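PDB 3G79: NDP-N-acetyl-D-galactosaminuronic acid dehydrogenase from Methanosarcina mazei Go1, which probably catalyses the NAD-dependent oxidation of UDP-N-acetyl-D-mannosamine to UDP-N-acetyl-D-mannosaminuronate, using two NAD molecules per sugar. Local coordinates for residues Asp297-Glu302 with Leu324-Asn329; Thr240-Gln245 with Ala281-Gly286; Ala248-Ala253 with Asp330-His335; Leu176-Glu181 with Ala230-Lys235. All blocks are in the same frame, centred on the assembly; numbering follows the deposited sequence.

Interaction 1: Asp297-Glu302 with Leu324-Asn329; sequences DTYHLE and LARKVN
Y299 and R326 meet where helices 293-305 and 321-345 pack, two members of the all-helical central domain that joins the two nucleotide-binding domains in UDP-glucose/GDP-mannose dehydrogenases. The tyrosine reaches over with its hydroxyl: Y299 OH lies 3.4 Å from R326 CB and 3.6 Å from R326 CG, and the ring carbon Y299 CZ is 4.0 Å from R326 CG. The two side chains cross at nearly a right angle, with the ring and guanidinium planes 81° apart, so they do not stack; the hydroxyl stands near the guanidinium plane, at its edge. Next to it in sequence, T298 meets the same arginine through both its methyl and its hydroxyl: T298 CG2 is 4.0 Å from R326 CD, while T298 OG1 is 3.9 Å from R326 CG. No hydrogen bond crosses this buried interface, and the packing rests on the aliphatic shaft of R326. That shaft is folded back twice, at chi2 (-50°) and chi3 (-41°), which presents its methylenes to T298 and Y299 while NH1 and NH2 bond outside the two segments. In the next shell, NH1 makes a salt bridge to D243 on helix 228-258 and NH2 makes one to D330, one turn further along its own helix. These two carboxylates fix the rotation of the head and probably balance its charge. The second subunit touches helix 293-305, where E302 OE1 is hydrogen-bonded to Y255 OH of that subunit. Two polar atoms buried in the contact, T298 OG1 and R326 NE, have no hydrogen-bonding partner in the model.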
loop_
_atom_site.group_PDB
_atom_site.type_symbol
_atom_site.label_atom_id
_atom_site.label_comp_id
_atom_site.label_asym_id
_atom_site.label_seq_id
_atom_site.Cartn_x
_atom_site.Cartn_y
_atom_site.Cartn_z
ATOM N N ASP A 297 -6.410 -5.938 14.825
ATOM C CA ASP A 297 -5.511 -6.938 14.322
ATOM C C ASP A 297 -4.054 -6.563 14.555
ATOM O O ASP A 297 -3.259 -7.437 14.808
ATOM C CB ASP A 297 -5.806 -7.249 12.825
ATOM C CG ASP A 297 -6.975 -8.255 12.638
ATOM O OD1 ASP A 297 -7.655 -8.602 13.634
ATOM O OD2 ASP A 297 -7.211 -8.723 11.498
ATOM N N THR A 298 -3.667 -5.295 14.503
ATOM C CA THR A 298 -2.233 -5.103 14.518
ATOM C C THR A 298 -1.699 -5.348 15.900
ATOM O O THR A 298 -0.544 -5.680 16.041
ATOM C CB THR A 298 -1.691 -3.770 13.886
ATOM O OG1 THR A 298 -1.196 -2.881 14.897
ATOM C CG2 THR A 298 -2.666 -3.077 13.022
ATOM N N TYR A 299 -2.547 -5.204 16.917
ATOM C CA TYR A 299 -2.161 -5.570 18.290
ATOM C C TYR A 299 -1.961 -7.043 18.401
ATOM O O TYR A 299 -1.062 -7.458 19.114
ATOM C CB TYR A 299 -3.125 -5.028 19.377
ATOM C CG TYR A 299 -3.246 -3.528 19.254
ATOM C CD1 TYR A 299 -2.117 -2.695 19.391
ATOM C CD2 TYR A 299 -4.460 -2.944 18.893
ATOM C CE1 TYR A 299 -2.230 -1.292 19.237
ATOM C CE2 TYR A 299 -4.581 -1.563 18.731
ATOM C CZ TYR A 299 -3.464 -0.745 18.899
ATOM O OH TYR A 299 -3.615 0.594 18.693
ATOM N N HIS A 300 -2.769 -7.822 17.686
ATOM C CA HIS A 300 -2.501 -9.244 17.532
ATOM C C HIS A 300 -1.156 -9.622 16.863
ATOM O O HIS A 300 -0.502 -10.556 17.329
ATOM C CB HIS A 300 -3.665 -9.932 16.859
ATOM C CG HIS A 300 -4.945 -9.756 17.601
ATOM N ND1 HIS A 300 -6.081 -9.230 17.023
ATOM C CD2 HIS A 300 -5.263 -10.020 18.888
ATOM C CE1 HIS A 300 -7.047 -9.184 17.921
ATOM N NE2 HIS A 300 -6.571 -9.640 19.065
ATOM N N LEU A 301 -0.742 -8.900 15.814
ATOM C CA LEU A 301 0.594 -9.097 15.208
ATOM C C LEU A 301 1.680 -8.759 16.207
ATOM O O LEU A 301 2.640 -9.517 16.410
ATOM C CB LEU A 301 0.815 -8.222 13.956
ATOM C CG LEU A 301 0.829 -8.791 12.540
ATOM C CD1 LEU A 301 1.710 -7.911 11.621
ATOM C CD2 LEU A 301 1.347 -10.195 12.535
ATOM N N GLU A 302 1.526 -7.597 16.815
ATOM C CA GLU A 302 2.443 -7.173 17.839
ATOM C C GLU A 302 2.604 -8.223 18.898
ATOM O O GLU A 302 3.723 -8.646 19.108
ATOM C CB GLU A 302 2.049 -5.825 18.427
ATOM C CG GLU A 302 1.938 -4.754 17.396
ATOM C CD GLU A 302 3.202 -4.547 16.490
ATOM O OE1 GLU A 302 4.324 -4.978 16.820
ATOM O OE2 GLU A 302 3.063 -3.913 15.434
ATOM N N LEU A 324 1.866 2.780 14.520
ATOM C CA LEU A 324 1.702 4.169 14.219
ATOM C C LEU A 324 0.691 4.421 13.122
ATOM O O LEU A 324 0.100 5.507 13.048
ATOM C CB LEU A 324 3.057 4.836 14.038
ATOM C CG LEU A 324 3.359 5.660 12.801
ATOM C CD1 LEU A 324 4.058 6.994 13.114
ATOM C CD2 LEU A 324 4.244 4.761 11.993
ATOM N N ALA A 325 0.385 3.411 12.329
ATOM C CA ALA A 325 -0.871 3.478 11.548
ATOM C C ALA A 325 -2.132 3.560 12.440
ATOM O O ALA A 325 -3.052 4.361 12.182
ATOM C CB ALA A 325 -0.991 2.315 10.623
ATOM N N ARG A 326 -2.188 2.723 13.471
ATOM C CA ARG A 326 -3.331 2.767 14.395
ATOM C C ARG A 326 -3.516 4.171 15.000
ATOM O O ARG A 326 -4.645 4.611 15.224
ATOM C CB ARG A 326 -3.202 1.706 15.503
ATOM C CG ARG A 326 -3.498 0.248 15.075
ATOM C CD ARG A 326 -4.830 0.094 14.309
ATOM N NE ARG A 326 -5.870 0.913 14.912
ATOM C CZ ARG A 326 -6.825 1.536 14.252
ATOM N NH1 ARG A 326 -6.965 1.448 12.923
ATOM N NH2 ARG A 326 -7.687 2.236 14.938
ATOM N N LYS A 327 -2.422 4.897 15.224
ATOM C CA LYS A 327 -2.561 6.196 15.884
ATOM C C LYS A 327 -3.009 7.308 14.929
ATOM O O LYS A 327 -3.734 8.234 15.343
ATOM C CB LYS A 327 -1.287 6.598 16.590
ATOM C CG LYS A 327 -0.938 5.796 17.826
ATOM C CD LYS A 327 0.510 6.196 18.193
ATOM C CE LYS A 327 1.103 5.424 19.366
ATOM N NZ LYS A 327 2.566 5.590 19.270
ATOM N N VAL A 328 -2.556 7.237 13.672
ATOM C CA VAL A 328 -2.968 8.190 12.638
ATOM C C VAL A 328 -4.493 8.041 12.527
ATOM O O VAL A 328 -5.257 8.974 12.831
ATOM C CB VAL A 328 -2.196 7.967 11.311
ATOM C CG1 VAL A 328 -2.803 8.725 10.155
ATOM C CG2 VAL A 328 -0.770 8.402 11.466
ATOM N N ASN A 329 -4.932 6.839 12.206
ATOM C CA ASN A 329 -6.340 6.537 12.071
ATOM C C ASN A 329 -7.202 6.830 13.322
ATOM O O ASN A 329 -8.347 7.295 13.175
ATOM C CB ASN A 329 -6.488 5.093 11.598
ATOM C CG ASN A 329 -6.031 4.896 10.140
ATOM O OD1 ASN A 329 -5.949 5.853 9.349
ATOM N ND2 ASN A 329 -5.741 3.642 9.778
#

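Interaction 2: Thr240-Gln245 with Ala281-Gly286; sequences TFRDLQ and AVLWPG
L283 packs from an irregular loop against Q245 and R242, one turn apart on helix 228-258; loop and helix both belong to the central domain of the UDP-glucose/GDP-mannose dehydrogenase family, beside the second subunit. With L283 CG anti to the carbonyl carbon (chi1 -59°), the methyl CD1 serves both partners. It lies against the glutamine chain, L283 CD1 being 3.6 Å from Q245 CD; the model sets it closer still to Q245 CG, but that separation is too short to be trusted. The other methyl, L283 CD2, is 3.7 Å from R242 NH2. R242 leaves the helix with CG anti to its backbone N (chi1 164°), runs extended through chi2 and then bends at chi3, so that one face of the guanidinium comes over the leucine. L283 CD1 lies 3.9 Å above the R242 guanidinium plane, displaced toward the rim, and the two side chains cross at about a right angle. Q245 runs extended beyond CG and obliquely past L283, bringing its amide to the start of the loop, where Q245 NE2 is 3.1 Å from A281 O. A single water joins the backbones, accepting from L283 N at 3.0 Å and donating to Q245 O at a short distance whose exact value is doubtful. On helix 263-271, R267 holds the carbonyls of V282 and L283 and makes a cation-pi contact with the W284 ring. G277 of the second subunit packs on both R242 and L283. An aliphatic side chain thus covers a guanidinium face and the glutamine chain, while water links loop and helix, which no direct backbone bond joins.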
loop_
_atom_site.group_PDB
_atom_site.type_symbol
_atom_site.label_atom_id
_atom_site.label_comp_id
_atom_site.label_asym_id
_atom_site.label_seq_id
_atom_site.Cartn_x
_atom_site.Cartn_y
_atom_site.Cartn_z
ATOM N N THR A 240 -4.217 -5.325 8.864
ATOM C CA THR A 240 -3.098 -4.431 9.125
ATOM C C THR A 240 -2.646 -3.587 7.875
ATOM O O THR A 240 -2.539 -2.346 7.927
ATOM C CB THR A 240 -1.956 -5.281 9.740
ATOM O OG1 THR A 240 -2.349 -5.679 11.068
ATOM C CG2 THR A 240 -0.625 -4.507 9.795
ATOM N N PHE A 241 -2.423 -4.261 6.748
ATOM C CA PHE A 241 -1.939 -3.592 5.550
ATOM C C PHE A 241 -2.986 -2.627 5.027
ATOM O O PHE A 241 -2.645 -1.518 4.635
ATOM C CB PHE A 241 -1.502 -4.629 4.500
ATOM C CG PHE A 241 -0.092 -5.070 4.674
ATOM C CD1 PHE A 241 0.393 -5.417 5.927
ATOM C CD2 PHE A 241 0.779 -5.087 3.604
ATOM C CE1 PHE A 241 1.711 -5.803 6.096
ATOM C CE2 PHE A 241 2.105 -5.457 3.773
ATOM C CZ PHE A 241 2.567 -5.827 5.006
ATOM N N ARG A 242 -4.259 -3.036 5.077
ATOM C CA ARG A 242 -5.384 -2.149 4.732
ATOM C C ARG A 242 -5.393 -0.952 5.671
ATOM O O ARG A 242 -5.431 0.179 5.211
ATOM C CB ARG A 242 -6.785 -2.854 4.721
ATOM C CG ARG A 242 -7.974 -1.850 4.754
ATOM C CD ARG A 242 -9.328 -2.358 4.213
ATOM N NE ARG A 242 -9.346 -2.204 2.768
ATOM C CZ ARG A 242 -10.253 -1.534 2.061
ATOM N NH1 ARG A 242 -11.315 -0.967 2.643
ATOM N NH2 ARG A 242 -10.086 -1.457 0.747
ATOM N N ASP A 243 -5.319 -1.218 6.974
ATOM C CA ASP A 243 -5.300 -0.183 7.984
ATOM C C ASP A 243 -4.180 0.804 7.727
ATOM O O ASP A 243 -4.358 2.005 7.801
ATOM C CB ASP A 243 -5.195 -0.802 9.380
ATOM C CG ASP A 243 -5.301 0.226 10.477
ATOM O OD1 ASP A 243 -6.101 1.173 10.347
ATOM O OD2 ASP A 243 -4.586 0.107 11.482
ATOM N N LEU A 244 -3.024 0.295 7.386
ATOM C CA LEU A 244 -1.912 1.143 6.975
ATOM C C LEU A 244 -2.171 1.944 5.696
ATOM O O LEU A 244 -1.779 3.122 5.639
ATOM C CB LEU A 244 -0.627 0.319 6.858
ATOM C CG LEU A 244 0.561 1.085 6.266
ATOM C CD1 LEU A 244 1.061 2.203 7.215
ATOM C CD2 LEU A 244 1.675 0.144 5.945
ATOM N N GLN A 245 -2.829 1.358 4.685
ATOM C CA GLN A 245 -3.093 2.173 3.482
ATOM C C GLN A 245 -4.015 3.335 3.787
ATOM O O GLN A 245 -3.953 4.413 3.153
ATOM C CB GLN A 245 -3.492 1.404 2.191
ATOM C CG GLN A 245 -4.405 0.245 2.331
ATOM C CD GLN A 245 -4.426 -0.776 1.134
ATOM O OE1 GLN A 245 -4.659 -1.985 1.372
ATOM N NE2 GLN A 245 -4.210 -0.304 -0.110
ATOM N N ALA A 281 -2.179 1.627 -5.154
ATOM C CA ALA A 281 -3.490 1.188 -4.651
ATOM C C ALA A 281 -4.058 2.096 -3.556
ATOM O O ALA A 281 -4.443 1.637 -2.502
ATOM C CB ALA A 281 -3.419 -0.258 -4.187
ATOM N N VAL A 282 -4.119 3.383 -3.867
ATOM C CA VAL A 282 -4.470 4.465 -2.930
ATOM C C VAL A 282 -5.960 4.512 -2.565
ATOM O O VAL A 282 -6.836 4.725 -3.424
ATOM C CB VAL A 282 -4.083 5.850 -3.505
ATOM C CG1 VAL A 282 -4.249 6.940 -2.469
ATOM C CG2 VAL A 282 -2.673 5.844 -3.969
ATOM N N LEU A 283 -6.224 4.372 -1.271
ATOM C CA LEU A 283 -7.584 4.434 -0.763
ATOM C C LEU A 283 -8.038 5.894 -0.570
ATOM O O LEU A 283 -7.515 6.823 -1.206
ATOM C CB LEU A 283 -7.676 3.620 0.541
ATOM C CG LEU A 283 -7.280 2.122 0.397
ATOM C CD1 LEU A 283 -7.277 1.333 1.712
ATOM C CD2 LEU A 283 -8.187 1.413 -0.643
ATOM N N TRP A 284 -8.989 6.077 0.326
ATOM C CA TRP A 284 -9.701 7.334 0.507
ATOM C C TRP A 284 -9.549 7.721 1.965
ATOM O O TRP A 284 -9.606 6.859 2.846
ATOM C CB TRP A 284 -11.173 7.155 0.178
ATOM C CG TRP A 284 -11.406 6.744 -1.252
ATOM C CD1 TRP A 284 -11.466 5.452 -1.753
ATOM C CD2 TRP A 284 -11.599 7.610 -2.372
ATOM N NE1 TRP A 284 -11.712 5.473 -3.116
ATOM C CE2 TRP A 284 -11.795 6.782 -3.522
ATOM C CE3 TRP A 284 -11.666 8.995 -2.516
ATOM C CZ2 TRP A 284 -12.040 7.309 -4.795
ATOM C CZ3 TRP A 284 -11.904 9.519 -3.771
ATOM C CH2 TRP A 284 -12.094 8.676 -4.901
ATOM N N PRO A 285 -9.263 8.996 2.217
ATOM C CA PRO A 285 -9.054 9.507 3.592
ATOM C C PRO A 285 -10.429 9.805 4.229
ATOM O O PRO A 285 -11.426 9.849 3.488
ATOM C CB PRO A 285 -8.233 10.800 3.357
ATOM C CG PRO A 285 -8.706 11.282 1.961
ATOM C CD PRO A 285 -9.060 10.027 1.179
ATOM N N GLY A 286 -10.499 10.000 5.555
ATOM C CA GLY A 286 -11.805 10.085 6.242
ATOM C C GLY A 286 -11.822 10.318 7.758
ATOM O O GLY A 286 -10.800 10.443 8.401
HETATM O O HOH W 1 -3.894 4.671 0.627
#

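Interaction 3: Ala248-Ala253 with Asp330-His335; sequences AINQLA and DFMPAH
M332 lies against N250, the thioether chain passing obliquely over the asparagine side chain where helices 228-258 and 321-345 pack together in the central domain. Both residues point toward the other helix, and N250 CA and M332 CA are 7.8 Å apart. The methionine is bent at chi2 (-56°): its CG stays by the amide, 3.7 Å from N250 ND2 and 4.0 Å from N250 CG, while the sulfur, M332 SD, lies 4.1 Å from N250 CB. The terminal methyl CE is also placed against the asparagine, but too close to N250 CB for its position to be relied on. Neither end of the amide bonds to the methionine. ND2 donates to OD1 of N329, which precedes the methionine segment, and OD1 accepts from the backbone N of G286 in the loop before helix 293-305. M332 also rests on L254, one turn along helix 228-258. One turn on from M332, H335 NE2 reaches E257 OE1 and its ND1 reaches D313 OD2 of the second subunit. A buried amide held at both ends is consistent with a fixed rotation; the methionine contact is a van der Waals one, with the amide nitrogen as well as the carbons.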
loop_
_atom_site.group_PDB
_atom_site.type_symbol
_atom_site.label_atom_id
_atom_site.label_comp_id
_atom_site.label_asym_id
_atom_site.label_seq_id
_atom_site.Cartn_x
_atom_site.Cartn_y
_atom_site.Cartn_z
ATOM N N ALA A 248 -2.058 5.942 5.617
ATOM C CA ALA A 248 -1.298 6.632 4.543
ATOM C C ALA A 248 -1.979 7.813 3.895
ATOM O O ALA A 248 -1.335 8.888 3.826
ATOM C CB ALA A 248 -0.836 5.667 3.439
ATOM N N ILE A 249 -3.214 7.646 3.378
ATOM C CA ILE A 249 -3.817 8.794 2.698
ATOM C C ILE A 249 -4.287 9.792 3.738
ATOM O O ILE A 249 -4.232 10.997 3.483
ATOM C CB ILE A 249 -5.071 8.551 1.776
ATOM C CG1 ILE A 249 -5.538 7.141 1.850
ATOM C CG2 ILE A 249 -4.958 9.247 0.342
ATOM C CD1 ILE A 249 -6.360 6.946 3.072
ATOM N N ASN A 250 -4.803 9.280 4.862
ATOM C CA ASN A 250 -5.310 10.138 5.913
ATOM C C ASN A 250 -4.197 11.091 6.233
ATOM O O ASN A 250 -4.409 12.284 6.313
ATOM C CB ASN A 250 -5.717 9.338 7.163
ATOM C CG ASN A 250 -7.135 8.799 7.067
ATOM O OD1 ASN A 250 -7.942 9.276 6.263
ATOM N ND2 ASN A 250 -7.462 7.818 7.905
ATOM N N GLN A 251 -3.008 10.544 6.386
ATOM C CA GLN A 251 -1.808 11.326 6.617
ATOM C C GLN A 251 -1.530 12.333 5.500
ATOM O O GLN A 251 -1.124 13.464 5.770
ATOM C CB GLN A 251 -0.614 10.393 6.752
ATOM C CG GLN A 251 0.703 11.058 6.566
ATOM C CD GLN A 251 1.272 11.573 7.839
ATOM O OE1 GLN A 251 0.578 12.213 8.659
ATOM N NE2 GLN A 251 2.573 11.318 8.026
ATOM N N LEU A 252 -1.758 11.950 4.261
ATOM C CA LEU A 252 -1.413 12.843 3.173
ATOM C C LEU A 252 -2.440 13.971 3.214
ATOM O O LEU A 252 -2.102 15.132 2.955
ATOM C CB LEU A 252 -1.439 12.115 1.836
ATOM C CG LEU A 252 -0.646 12.485 0.596
ATOM C CD1 LEU A 252 -1.662 12.635 -0.520
ATOM C CD2 LEU A 252 0.380 13.682 0.707
ATOM N N ALA A 253 -3.671 13.611 3.596
ATOM C CA ALA A 253 -4.719 14.590 3.787
ATOM C C ALA A 253 -4.289 15.655 4.814
ATOM O O ALA A 253 -4.351 16.830 4.509
ATOM C CB ALA A 253 -6.071 13.910 4.169
ATOM N N ASP A 330 -6.658 6.591 14.530
ATOM C CA ASP A 330 -7.337 6.962 15.796
ATOM C C ASP A 330 -7.446 8.474 15.961
ATOM O O ASP A 330 -8.293 8.936 16.736
ATOM C CB ASP A 330 -6.649 6.403 17.080
ATOM C CG ASP A 330 -6.923 4.896 17.351
ATOM O OD1 ASP A 330 -7.859 4.318 16.796
ATOM O OD2 ASP A 330 -6.162 4.283 18.145
ATOM N N PHE A 331 -6.613 9.231 15.243
ATOM C CA PHE A 331 -6.573 10.670 15.400
ATOM C C PHE A 331 -7.667 11.391 14.659
ATOM O O PHE A 331 -8.059 12.501 15.024
ATOM C CB PHE A 331 -5.230 11.212 14.918
ATOM C CG PHE A 331 -5.105 12.707 15.013
ATOM C CD1 PHE A 331 -5.177 13.360 16.260
ATOM C CD2 PHE A 331 -4.894 13.466 13.870
ATOM C CE1 PHE A 331 -5.026 14.753 16.354
ATOM C CE2 PHE A 331 -4.762 14.854 13.953
ATOM C CZ PHE A 331 -4.818 15.500 15.191
ATOM N N MET A 332 -8.166 10.769 13.606
ATOM C CA MET A 332 -9.036 11.437 12.686
ATOM C C MET A 332 -10.299 12.007 13.328
ATOM O O MET A 332 -10.703 13.109 12.946
ATOM C CB MET A 332 -9.287 10.569 11.453
ATOM C CG MET A 332 -7.958 10.242 10.711
ATOM S SD MET A 332 -6.992 11.690 10.209
ATOM C CE MET A 332 -5.443 10.963 9.896
ATOM N N PRO A 333 -10.925 11.292 14.304
ATOM C CA PRO A 333 -11.964 11.981 15.067
ATOM C C PRO A 333 -11.521 13.275 15.728
ATOM O O PRO A 333 -12.269 14.258 15.642
ATOM C CB PRO A 333 -12.393 10.939 16.127
ATOM C CG PRO A 333 -12.316 9.720 15.388
ATOM C CD PRO A 333 -10.990 9.845 14.567
ATOM N N ALA A 334 -10.348 13.297 16.358
ATOM C CA ALA A 334 -9.844 14.545 16.944
ATOM C C ALA A 334 -9.588 15.582 15.842
ATOM O O ALA A 334 -9.852 16.771 16.051
ATOM C CB ALA A 334 -8.583 14.347 17.832
ATOM N N HIS A 335 -9.145 15.131 14.672
ATOM C CA HIS A 335 -8.923 16.061 13.586
ATOM C C HIS A 335 -10.239 16.675 13.112
ATOM O O HIS A 335 -10.295 17.890 12.777
ATOM C CB HIS A 335 -8.150 15.428 12.421
ATOM C CG HIS A 335 -7.954 16.363 11.274
ATOM N ND1 HIS A 335 -7.148 17.485 11.355
ATOM C CD2 HIS A 335 -8.517 16.394 10.046
ATOM C CE1 HIS A 335 -7.190 18.137 10.206
ATOM N NE2 HIS A 335 -8.015 17.496 9.400
#

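Interaction 4: Leu176-Glu181 with Ala230-Lys235; sequences LAHAPE and AAEVTK
H178 ends strand 175-178 and meets A231 and E232 near the start of the long helix 228-258, where the Rossmann-type NAD-binding domain passes into the helical central domain. L176 and A177 lead up to it within the sheet, A177 bonding through its backbone to V143 and L145 of the neighbouring parallel strand. The H178 ring extends from the strand end with CG anti to the backbone N (chi1 177°). Its CD2 is 3.4 Å from E232 CG and 3.8 Å from A231 CB, both coming in obliquely, whereas E232 N stands in the ring plane at its edge. The backbone adds a contact, H178 O being 3.7 Å from A231 CB. Beyond A179, P180 lies over the ring of H178, two residues earlier: P180 CD sits 3.5 Å above the centre of the H178 ring and is also 4.4 Å from A231 CB. The polar ends look elsewhere. H178 ND1 is hydrogen-bonded to L145 O, and the E232 carboxylate takes the backbone N of G152 and that of T154 at the start of helix 154-166. The ring and carboxylate planes are 56° apart, with H178 NE2 still 5.4 Å from E232 OE2. What joins strand end and helix here is therefore carbon packing, while the hydrogen bonds that orient imidazole and carboxylate come from the surrounding NAD-binding domain.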
loop_
_atom_site.group_PDB
_atom_site.type_symbol
_atom_site.label_atom_id
_atom_site.label_comp_id
_atom_site.label_asym_id
_atom_site.label_seq_id
_atom_site.Cartn_x
_atom_site.Cartn_y
_atom_site.Cartn_z
ATOM N N LEU A 176 -3.425 -31.474 12.141
ATOM C CA LEU A 176 -4.026 -30.247 12.634
ATOM C C LEU A 176 -3.789 -29.116 11.659
ATOM O O LEU A 176 -2.650 -28.845 11.296
ATOM C CB LEU A 176 -3.386 -29.849 13.949
ATOM C CG LEU A 176 -4.124 -29.218 15.123
ATOM C CD1 LEU A 176 -3.148 -28.488 16.062
ATOM C CD2 LEU A 176 -5.333 -28.390 14.855
ATOM N N ALA A 177 -4.850 -28.402 11.310
ATOM C CA ALA A 177 -4.737 -27.337 10.326
ATOM C C ALA A 177 -5.522 -26.116 10.756
ATOM O O ALA A 177 -6.258 -26.183 11.736
ATOM C CB ALA A 177 -5.221 -27.811 8.988
ATOM N N HIS A 178 -5.356 -25.018 10.022
ATOM C CA HIS A 178 -6.189 -23.824 10.183
ATOM C C HIS A 178 -6.613 -23.344 8.811
ATOM O O HIS A 178 -5.784 -23.001 7.948
ATOM C CB HIS A 178 -5.466 -22.715 10.949
ATOM C CG HIS A 178 -6.256 -21.445 11.073
ATOM N ND1 HIS A 178 -7.571 -21.421 11.480
ATOM C CD2 HIS A 178 -5.909 -20.153 10.864
ATOM C CE1 HIS A 178 -8.009 -20.174 11.506
ATOM N NE2 HIS A 178 -7.021 -19.387 11.122
ATOM N N ALA A 179 -7.915 -23.354 8.589
ATOM C CA ALA A 179 -8.445 -22.842 7.351
ATOM C C ALA A 179 -9.478 -21.755 7.608
ATOM O O ALA A 179 -10.666 -22.033 7.618
ATOM C CB ALA A 179 -9.028 -23.960 6.523
ATOM N N PRO A 180 -9.025 -20.506 7.795
ATOM C CA PRO A 180 -9.943 -19.394 7.958
ATOM C C PRO A 180 -10.672 -19.079 6.655
ATOM O O PRO A 180 -10.153 -19.342 5.585
ATOM C CB PRO A 180 -9.009 -18.221 8.279
ATOM C CG PRO A 180 -7.757 -18.535 7.600
ATOM C CD PRO A 180 -7.632 -20.045 7.671
ATOM N N GLU A 181 -11.857 -18.487 6.755
ATOM C CA GLU A 181 -12.510 -17.931 5.590
ATOM C C GLU A 181 -12.834 -16.469 5.766
ATOM O O GLU A 181 -13.080 -16.016 6.865
ATOM C CB GLU A 181 -13.781 -18.715 5.252
ATOM C CG GLU A 181 -13.644 -19.565 3.975
ATOM C CD GLU A 181 -13.436 -18.750 2.661
ATOM O OE1 GLU A 181 -12.533 -17.869 2.577
ATOM O OE2 GLU A 181 -14.172 -19.027 1.683
ATOM N N ALA A 230 1.233 -19.339 9.737
ATOM C CA ALA A 230 1.231 -18.399 8.603
ATOM C C ALA A 230 -0.207 -18.084 8.167
ATOM O O ALA A 230 -0.527 -16.968 7.799
ATOM C CB ALA A 230 2.018 -18.968 7.468
ATOM N N ALA A 231 -1.076 -19.082 8.271
ATOM C CA ALA A 231 -2.487 -18.919 7.966
ATOM C C ALA A 231 -3.079 -17.901 8.878
ATOM O O ALA A 231 -3.750 -17.044 8.422
ATOM C CB ALA A 231 -3.269 -20.297 8.074
ATOM N N GLU A 232 -2.825 -18.004 10.183
ATOM C CA GLU A 232 -3.389 -17.075 11.182
ATOM C C GLU A 232 -2.907 -15.646 10.987
ATOM O O GLU A 232 -3.673 -14.692 11.158
ATOM C CB GLU A 232 -3.030 -17.512 12.610
ATOM C CG GLU A 232 -3.768 -18.777 13.149
ATOM C CD GLU A 232 -2.951 -19.394 14.241
ATOM O OE1 GLU A 232 -1.754 -19.060 14.299
ATOM O OE2 GLU A 232 -3.466 -20.133 15.066
ATOM N N VAL A 233 -1.628 -15.509 10.670
ATOM C CA VAL A 233 -1.011 -14.231 10.384
ATOM C C VAL A 233 -1.545 -13.610 9.104
ATOM O O VAL A 233 -1.695 -12.403 9.008
ATOM C CB VAL A 233 0.509 -14.395 10.348
ATOM C CG1 VAL A 233 1.187 -13.206 9.763
ATOM C CG2 VAL A 233 0.983 -14.650 11.775
ATOM N N THR A 234 -1.911 -14.438 8.147
ATOM C CA THR A 234 -2.448 -13.914 6.886
ATOM C C THR A 234 -3.641 -13.013 7.072
ATOM O O THR A 234 -3.657 -11.886 6.541
ATOM C CB THR A 234 -2.833 -15.022 5.916
ATOM O OG1 THR A 234 -1.646 -15.710 5.494
ATOM C CG2 THR A 234 -3.597 -14.420 4.689
ATOM N N LYS A 235 -4.615 -13.488 7.847
ATOM C CA LYS A 235 -5.787 -12.684 8.149
ATOM C C LYS A 235 -5.497 -11.418 8.957
ATOM O O LYS A 235 -6.136 -10.378 8.727
ATOM C CB LYS A 235 -6.899 -13.558 8.770
ATOM C CG LYS A 235 -7.501 -13.071 10.044
ATOM C CD LYS A 235 -8.491 -11.924 9.921
ATOM C CE LYS A 235 -8.834 -11.553 11.403
ATOM N NZ LYS A 235 -9.888 -10.548 11.682
#

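Overall arrangement
From the N terminus, the first loop to close is that of interaction 4, where strand 175-178 of the NAD-binding sheet meets the beginning of helix 228-258. Interaction 2, tying that helix to the loop 281-286, opens before interaction 3 does but closes inside it, so the two cross. Interaction 1, joining helices 293-305 and 321-345, is nested inside the loop that interaction 3 closes between helices 228-258 and 321-345. Interactions 1, 2 and 3 touch one another, and interaction 1 also touches interaction 4, through D297 with K235 and L301 with V233. Interactions 3 and 4 lie about 31 Å apart between centres, linked along helix 228-258; all four adjoin the second subunit.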